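Side-chain contacts in sensor protein (Pseudomonas syringae pv. tomato, PDB 2R8R), which is the N-terminal, P-loop NTPase-like part of the sensor kinase KdpD, which probably phosphorylates itself on histidine with ATP in a two-component potassium-response system: residues A[64-68]-A[69-73]; A[103-106]-A[107-110]; A[191-194]-A[195-198]. All blocks are in the same frame, centred on the assembly; numbering follows the deposited sequence.

Contact 1: A[64-68]-A[69-73]; sequences RTEYR and GMTLE
Around the Tyr67 ring, Met70, a selenomethionine, and Leu72 come up from the facing strand at a slant, while Arg68, the next residue in the chain, lays its CG over one face, 3.9 Å above the ring plane. Tyr67 CD2 lies 3.6 Å from Met70 CE, and the two side chains run alongside each other in the same direction. Leu72 crosses the tyrosine at a slant and sets CD1 against Tyr67 CB at 3.6 Å. The Met70 chain reaches the ring by a bend at its last torsion (chi3 -85°), which carries CE back toward the tyrosine. Further out, the Arg68 guanidinium has Tyr67 OH over the centre of one of its faces. The other guanidinium, that of Arg64, has Glu73 CG over one face and makes a salt bridge from NH2 to Glu73 OE2 at 3.2 Å, with the guanidinium and carboxylate planes almost perpendicular (89°).

These residues form an antiparallel beta hairpin, strands 63-67 and 70-74, closed by a type I' turn from Tyr67 to Met70. Thr65 with Leu72 and Tyr67 with Met70 are the hydrogen-bonded pairs; Tyr67 N reaches Met70 O at 2.8 Å. Arg64 with Glu73 and Glu66 with Thr71 are the non-hydrogen-bonded pairs. The side chains of Arg64, Glu66, Thr71 and Glu73 occupy one face of the ribbon, those of Thr65, Tyr67, Met70 and Leu72 the other, where Tyr67 and Leu72 also touch Pro99. On the charged face Glu66 folds at chi2 (-66°), and Thr71 OG1 donates to Glu66 OE2 over 2.8 Å, on the syn side and somewhat out of the carboxylate plane. Beside Leu72, Thr65 OG1 is 2.9 Å from a water that also makes a weak bond to Leu72 O.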
loop_
_atom_site.group_PDB
_atom_site.type_symbol
_atom_site.label_atom_id
_atom_site.label_comp_id
_atom_site.label_asym_id
_atom_site.label_seq_id
_atom_site.Cartn_x
_atom_site.Cartn_y
_atom_site.Cartn_z
ATOM N N ARG A 64 17.425 -7.202 -1.776
ATOM C CA ARG A 64 17.338 -7.641 -3.164
ATOM C C ARG A 64 17.611 -9.131 -3.337
ATOM O O ARG A 64 18.615 -9.625 -2.855
ATOM C CB ARG A 64 18.305 -6.821 -4.023
ATOM C CG ARG A 64 17.655 -5.506 -4.443
ATOM C CD ARG A 64 18.628 -4.367 -4.711
ATOM N NE ARG A 64 17.875 -3.112 -4.663
ATOM C CZ ARG A 64 17.616 -2.407 -3.561
ATOM N NH1 ARG A 64 18.072 -2.805 -2.367
ATOM N NH2 ARG A 64 16.904 -1.289 -3.658
ATOM N N THR A 65 16.690 -9.844 -3.996
ATOM C CA THR A 65 16.957 -11.181 -4.502
ATOM C C THR A 65 16.860 -11.192 -6.032
ATOM O O THR A 65 16.429 -10.213 -6.640
ATOM C CB THR A 65 16.031 -12.254 -3.890
ATOM O OG1 THR A 65 14.653 -11.892 -4.054
ATOM C CG2 THR A 65 16.361 -12.445 -2.414
ATOM N N GLU A 66 17.340 -12.277 -6.634
ATOM C CA GLU A 66 17.133 -12.575 -8.050
ATOM C C GLU A 66 16.184 -13.763 -8.151
ATOM O O GLU A 66 16.356 -14.754 -7.439
ATOM C CB GLU A 66 18.460 -12.921 -8.732
ATOM C CG GLU A 66 19.497 -11.808 -8.681
ATOM C CD GLU A 66 19.078 -10.572 -9.488
ATOM O OE1 GLU A 66 18.623 -10.731 -10.662
ATOM O OE2 GLU A 66 19.234 -9.449 -8.946
ATOM N N TYR A 67 15.180 -13.636 -9.017
ATOM C CA TYR A 67 14.167 -14.668 -9.229
ATOM C C TYR A 67 13.629 -14.595 -10.661
ATOM O O TYR A 67 12.931 -13.661 -11.001
ATOM C CB TYR A 67 13.007 -14.501 -8.245
ATOM C CG TYR A 67 11.926 -15.573 -8.361
ATOM C CD1 TYR A 67 12.161 -16.892 -7.974
ATOM C CD2 TYR A 67 10.680 -15.263 -8.861
ATOM C CE1 TYR A 67 11.160 -17.875 -8.108
ATOM C CE2 TYR A 67 9.683 -16.219 -8.993
ATOM C CZ TYR A 67 9.920 -17.512 -8.615
ATOM O OH TYR A 67 8.882 -18.407 -8.728
ATOM N N ARG A 68 13.967 -15.579 -11.489
ATOM C CA ARG A 68 13.547 -15.620 -12.907
ATOM C C ARG A 68 13.989 -14.398 -13.709
ATOM O O ARG A 68 13.211 -13.804 -14.455
ATOM C CB ARG A 68 12.037 -15.868 -13.003
ATOM C CG ARG A 68 11.673 -17.124 -12.281
ATOM C CD ARG A 68 10.217 -17.388 -12.158
ATOM N NE ARG A 68 10.043 -18.823 -11.910
ATOM C CZ ARG A 68 8.871 -19.445 -11.847
ATOM N NH1 ARG A 68 8.816 -20.759 -11.677
ATOM N NH2 ARG A 68 7.752 -18.761 -11.956
ATOM N N GLY A 69 15.257 -14.029 -13.551
ATOM C CA GLY A 69 15.793 -12.846 -14.226
ATOM C C GLY A 69 15.503 -11.539 -13.518
ATOM O O GLY A 69 16.238 -10.562 -13.695
HETATM N N MSE A 70 14.454 -11.522 -12.687
HETATM C CA MSE A 70 13.960 -10.304 -12.047
HETATM C C MSE A 70 14.686 -10.070 -10.732
HETATM O O MSE A 70 14.943 -11.012 -9.975
HETATM C CB MSE A 70 12.453 -10.393 -11.774
HETATM C CG MSE A 70 11.578 -10.928 -12.923
HETATM SE SE MSE A 70 9.694 -11.227 -12.363
HETATM C CE MSE A 70 9.832 -13.027 -11.604
ATOM N N THR A 71 15.014 -8.799 -10.481
ATOM C CA THR A 71 15.482 -8.338 -9.181
ATOM C C THR A 71 14.263 -7.973 -8.355
ATOM O O THR A 71 13.572 -7.012 -8.672
ATOM C CB THR A 71 16.405 -7.114 -9.317
ATOM O OG1 THR A 71 17.574 -7.482 -10.059
ATOM C CG2 THR A 71 16.826 -6.584 -7.940
ATOM N N LEU A 72 14.002 -8.780 -7.325
ATOM C CA LEU A 72 12.916 -8.594 -6.372
ATOM C C LEU A 72 13.451 -7.853 -5.142
ATOM O O LEU A 72 14.577 -8.069 -4.761
ATOM C CB LEU A 72 12.341 -9.958 -5.961
ATOM C CG LEU A 72 11.723 -10.836 -7.074
ATOM C CD1 LEU A 72 10.968 -12.048 -6.525
ATOM C CD2 LEU A 72 10.807 -9.987 -7.948
ATOM N N GLU A 73 12.647 -6.940 -4.576
ATOM C CA GLU A 73 12.993 -6.144 -3.381
ATOM C C GLU A 73 11.962 -6.436 -2.300
ATOM O O GLU A 73 10.767 -6.481 -2.579
ATOM C CB GLU A 73 12.963 -4.643 -3.675
ATOM C CG GLU A 73 13.849 -4.160 -4.814
ATOM C CD GLU A 73 13.471 -2.765 -5.260
ATOM O OE1 GLU A 73 12.252 -2.469 -5.354
ATOM O OE2 GLU A 73 14.381 -1.929 -5.494
HETATM O O HOH W 1 13.889 -9.944 -1.996
#

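Contact 2: A[103-106]-A[107-110]; sequences HTKR and WQDI
His103 and Asp109 are joined by a short side-chain hydrogen bond: ND1 donates to OD1 over 2.7 Å at 163°, close to the imidazole plane and on the anti lone pair of the carboxylate. A water that accepts from His103 N and donates to Asp109 OD1 gives that oxygen a second donor. Gln108 OE1 accepts from Lys105 N at 3.2 Å, with the donor well above the amide carbonyl plane.

These bonds fasten the loop that follows strand 87-90 to the first turn of helix 106-115, where Lys105 is the N-cap residue and Ile110 N bonds to Arg106 O at 3.0 Å.

Two CH-pi contacts add to the polar ones. Gln108 CB sits over a face of the His103 ring, 4.0 Å from its centroid, and Lys105 CB over the five-membered ring of Trp107, 3.8 Å from its centroid. A chi1 of 70° (CG between the backbone N and carbonyl carbon) turns the indole so that one face meets Lys105 CB.

Among the charges, Arg106 NE meets Asp109 OD2 through a shared water; NH1 bonds to Asp91 O and NH2 makes a salt bridge with Glu74. Lys105 NZ turns away to Ala94 O, Thr96 and Thr147 O.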
loop_
_atom_site.group_PDB
_atom_site.type_symbol
_atom_site.label_atom_id
_atom_site.label_comp_id
_atom_site.label_asym_id
_atom_site.label_seq_id
_atom_site.Cartn_x
_atom_site.Cartn_y
_atom_site.Cartn_z
ATOM N N HIS A 103 7.776 -15.087 5.636
ATOM C CA HIS A 103 6.336 -15.121 5.503
ATOM C C HIS A 103 5.914 -15.072 4.034
ATOM O O HIS A 103 6.599 -14.499 3.171
ATOM C CB HIS A 103 5.715 -13.917 6.181
ATOM C CG HIS A 103 6.113 -13.753 7.612
ATOM N ND1 HIS A 103 6.590 -12.565 8.117
ATOM C CD2 HIS A 103 6.171 -14.647 8.622
ATOM C CE1 HIS A 103 6.855 -12.723 9.396
ATOM N NE2 HIS A 103 6.635 -13.984 9.718
ATOM N N THR A 104 4.768 -15.678 3.772
ATOM C CA THR A 104 4.104 -15.636 2.474
ATOM C C THR A 104 3.699 -14.215 2.076
ATOM O O THR A 104 3.909 -13.788 0.927
ATOM C CB THR A 104 2.871 -16.568 2.511
ATOM O OG1 THR A 104 3.327 -17.910 2.772
ATOM C CG2 THR A 104 2.086 -16.558 1.161
ATOM N N LYS A 105 3.148 -13.481 3.043
ATOM C CA LYS A 105 2.479 -12.227 2.798
ATOM C C LYS A 105 3.119 -11.114 3.598
ATOM O O LYS A 105 3.546 -11.302 4.741
ATOM C CB LYS A 105 1.002 -12.337 3.198
ATOM C CG LYS A 105 0.142 -13.285 2.383
ATOM C CD LYS A 105 -0.002 -12.987 0.881
ATOM C CE LYS A 105 -0.880 -11.768 0.595
ATOM N NZ LYS A 105 -1.332 -11.527 -0.849
ATOM N N ARG A 106 3.139 -9.923 3.016
ATOM C CA ARG A 106 3.613 -8.730 3.720
ATOM C C ARG A 106 2.748 -8.335 4.918
ATOM O O ARG A 106 3.274 -7.799 5.853
ATOM C CB ARG A 106 3.742 -7.582 2.757
ATOM C CG ARG A 106 4.277 -6.302 3.355
ATOM C CD ARG A 106 4.486 -5.279 2.241
ATOM N NE ARG A 106 5.681 -5.588 1.465
ATOM C CZ ARG A 106 6.049 -4.935 0.368
ATOM N NH1 ARG A 106 5.302 -3.924 -0.099
ATOM N NH2 ARG A 106 7.180 -5.287 -0.262
ATOM N N TRP A 107 1.439 -8.622 4.898
ATOM C CA TRP A 107 0.597 -8.394 6.063
ATOM C C TRP A 107 1.103 -9.151 7.296
ATOM O O TRP A 107 1.036 -8.616 8.383
ATOM C CB TRP A 107 -0.899 -8.629 5.803
ATOM C CG TRP A 107 -1.398 -10.047 5.563
ATOM C CD1 TRP A 107 -1.766 -10.581 4.365
ATOM C CD2 TRP A 107 -1.657 -11.064 6.549
ATOM N NE1 TRP A 107 -2.222 -11.870 4.537
ATOM C CE2 TRP A 107 -2.144 -12.202 5.861
ATOM C CE3 TRP A 107 -1.514 -11.130 7.943
ATOM C CZ2 TRP A 107 -2.485 -13.389 6.518
ATOM C CZ3 TRP A 107 -1.851 -12.309 8.595
ATOM C CH2 TRP A 107 -2.323 -13.419 7.882
ATOM N N GLN A 108 1.664 -10.347 7.110
ATOM C CA GLN A 108 2.302 -11.085 8.213
ATOM C C GLN A 108 3.558 -10.419 8.734
ATOM O O GLN A 108 3.818 -10.457 9.924
ATOM C CB GLN A 108 2.667 -12.502 7.787
ATOM C CG GLN A 108 1.514 -13.361 7.473
ATOM C CD GLN A 108 1.952 -14.670 6.851
ATOM O OE1 GLN A 108 1.852 -14.824 5.650
ATOM N NE2 GLN A 108 2.488 -15.607 7.673
ATOM N N ASP A 109 4.364 -9.859 7.841
ATOM C CA ASP A 109 5.490 -9.024 8.224
ATOM C C ASP A 109 5.042 -7.890 9.151
ATOM O O ASP A 109 5.645 -7.620 10.179
ATOM C CB ASP A 109 6.138 -8.368 6.998
ATOM C CG ASP A 109 6.847 -9.360 6.047
ATOM O OD1 ASP A 109 6.944 -10.595 6.329
ATOM O OD2 ASP A 109 7.329 -8.852 5.010
ATOM N N ILE A 110 3.970 -7.221 8.746
ATOM C CA ILE A 110 3.345 -6.173 9.512
ATOM C C ILE A 110 2.839 -6.653 10.867
ATOM O O ILE A 110 3.055 -5.992 11.874
ATOM C CB ILE A 110 2.189 -5.496 8.689
ATOM C CG1 ILE A 110 2.806 -4.639 7.571
ATOM C CG2 ILE A 110 1.307 -4.708 9.603
ATOM C CD1 ILE A 110 1.868 -4.201 6.464
HETATM O O HOH W 2 8.933 -12.283 5.408
HETATM O O HOH W 3 3.887 -17.768 5.615
HETATM O O HOH W 4 7.785 -7.060 2.887
#

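Contact 3: A[191-194]-A[195-198]; sequences FFTQ and TNLT
Leu197 reaches back from helix 194-209 to the residues that precede it. Its CB lies 3.3 Å from Thr193 O and its CG also packs on that carbonyl oxygen, the same atom that accepts from Leu197 N at 3.0 Å. At the fork, CD1 meets Phe192 CD1 at 3.8 Å, while CD2 touches both phenylalanines, 4.2 Å from Phe191 CE2 and almost as near to Phe192 CD1 as its twin methyl. Both rings are approached at a slant. Chi1 of -67° places CG beside the backbone N, and chi2 of 168° turns CD1 to Phe192 and CD2 to both rings. The rings also pack on each other, with Phe191 CD2 over one face of Phe192, offset toward the rim. Beyond these residues Leu197 touches Ala14, Pro166 and Leu169, and Phe192 touches Pro15, Val180 and Leu173.

The backbone here passes from helix 185-191 to helix 194-209 through an inverse gamma turn centred on Phe192. Thr193 is the N-cap of the second helix: its OG1, held between its own backbone N and carbonyl carbon (chi1 67°), accepts from Asn196 N at 3.2 Å. The Asn196 side chain turns toward the end of the first helix, where ND2 makes a weak bond to Phe191 O. One residue on, Gln194 O takes two donors from Thr198: N at 3.0 Å and the hydroxyl OG1 at 2.8 Å, from opposite faces of the carbonyl plane.

Capping and hydroxyl bonds thus satisfy polar atoms at the start of helix 194-209, whereas Leu197 packs that start against the rings of Phe191 and Phe192, at the end of helix 185-191; its side chain lies near, without touching, the residues of a probable P-loop.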
loop_
_atom_site.group_PDB
_atom_site.type_symbol
_atom_site.label_atom_id
_atom_site.label_comp_id
_atom_site.label_asym_id
_atom_site.label_seq_id
_atom_site.Cartn_x
_atom_site.Cartn_y
_atom_site.Cartn_z
ATOM N N PHE A 191 -8.874 -1.780 -16.889
ATOM C CA PHE A 191 -9.143 -1.413 -15.504
ATOM C C PHE A 191 -9.594 0.030 -15.323
ATOM O O PHE A 191 -10.595 0.321 -14.659
ATOM C CB PHE A 191 -7.854 -1.614 -14.724
ATOM C CG PHE A 191 -8.030 -1.513 -13.235
ATOM C CD1 PHE A 191 -8.393 -2.628 -12.494
ATOM C CD2 PHE A 191 -7.820 -0.297 -12.584
ATOM C CE1 PHE A 191 -8.581 -2.532 -11.129
ATOM C CE2 PHE A 191 -7.979 -0.192 -11.211
ATOM C CZ PHE A 191 -8.363 -1.319 -10.480
ATOM N N PHE A 192 -8.796 0.931 -15.870
ATOM C CA PHE A 192 -8.984 2.365 -15.709
ATOM C C PHE A 192 -9.949 2.867 -16.742
ATOM O O PHE A 192 -9.550 3.371 -17.800
ATOM C CB PHE A 192 -7.658 3.122 -15.846
ATOM C CG PHE A 192 -6.777 2.959 -14.684
ATOM C CD1 PHE A 192 -6.805 3.861 -13.651
ATOM C CD2 PHE A 192 -5.911 1.882 -14.603
ATOM C CE1 PHE A 192 -5.973 3.706 -12.540
ATOM C CE2 PHE A 192 -5.087 1.728 -13.480
ATOM C CZ PHE A 192 -5.149 2.655 -12.451
ATOM N N THR A 193 -11.223 2.684 -16.425
ATOM C CA THR A 193 -12.305 3.346 -17.102
ATOM C C THR A 193 -13.119 4.109 -16.067
ATOM O O THR A 193 -12.994 3.905 -14.865
ATOM C CB THR A 193 -13.196 2.329 -17.886
ATOM O OG1 THR A 193 -13.872 1.483 -16.955
ATOM C CG2 THR A 193 -12.343 1.486 -18.863
ATOM N N GLN A 194 -13.927 5.026 -16.554
ATOM C CA GLN A 194 -14.824 5.843 -15.731
ATOM C C GLN A 194 -15.764 4.948 -14.941
ATOM O O GLN A 194 -15.941 5.109 -13.748
ATOM C CB GLN A 194 -15.611 6.779 -16.682
ATOM C CG GLN A 194 -16.656 7.685 -16.043
ATOM C CD GLN A 194 -16.070 8.685 -15.059
ATOM O OE1 GLN A 194 -14.971 9.199 -15.255
ATOM N NE2 GLN A 194 -16.815 8.978 -14.003
ATOM N N THR A 195 -16.380 4.003 -15.637
ATOM C CA THR A 195 -17.325 3.078 -15.025
ATOM C C THR A 195 -16.666 2.250 -13.930
ATOM O O THR A 195 -17.223 2.133 -12.851
ATOM C CB THR A 195 -17.966 2.133 -16.090
ATOM O OG1 THR A 195 -18.997 2.840 -16.791
ATOM C CG2 THR A 195 -18.587 0.913 -15.428
ATOM N N ASN A 196 -15.521 1.634 -14.220
ATOM C CA ASN A 196 -14.844 0.783 -13.242
ATOM C C ASN A 196 -14.317 1.547 -12.016
ATOM O O ASN A 196 -14.476 1.102 -10.875
ATOM C CB ASN A 196 -13.676 0.041 -13.909
ATOM C CG ASN A 196 -14.132 -1.048 -14.875
ATOM O OD1 ASN A 196 -15.296 -1.435 -14.880
ATOM N ND2 ASN A 196 -13.201 -1.538 -15.704
ATOM N N LEU A 197 -13.725 2.713 -12.255
ATOM C CA LEU A 197 -13.177 3.529 -11.180
ATOM C C LEU A 197 -14.280 4.112 -10.280
ATOM O O LEU A 197 -14.077 4.280 -9.088
ATOM C CB LEU A 197 -12.256 4.631 -11.757
ATOM C CG LEU A 197 -10.956 4.148 -12.423
ATOM C CD1 LEU A 197 -10.253 5.296 -13.227
ATOM C CD2 LEU A 197 -9.982 3.482 -11.402
ATOM N N THR A 198 -15.441 4.399 -10.840
ATOM C CA THR A 198 -16.609 4.821 -10.077
ATOM C C THR A 198 -17.075 3.702 -9.157
ATOM O O THR A 198 -17.371 3.934 -7.968
ATOM C CB THR A 198 -17.771 5.214 -11.029
ATOM O OG1 THR A 198 -17.403 6.407 -11.733
ATOM C CG2 THR A 198 -19.078 5.444 -10.274
#

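Overall arrangement
Contact 1 lies wholly on the surface, in a hairpin projecting from the body of the domain, whereas contacts 2 and 3 are partly buried and each lies at the start of a helix. Contacts 1 and 2 are neighbours, with nearest atoms about 4 Å apart; contact 3 is on the opposite side of the chain's centre from contact 2, their centres about 30 Å apart. No helix or strand is shared among the three. Paired strands with charged side chains mark contact 1, a histidine-carboxylate bond and water bridges mark contact 2, and threonine capping with aromatic-aliphatic packing marks contact 3.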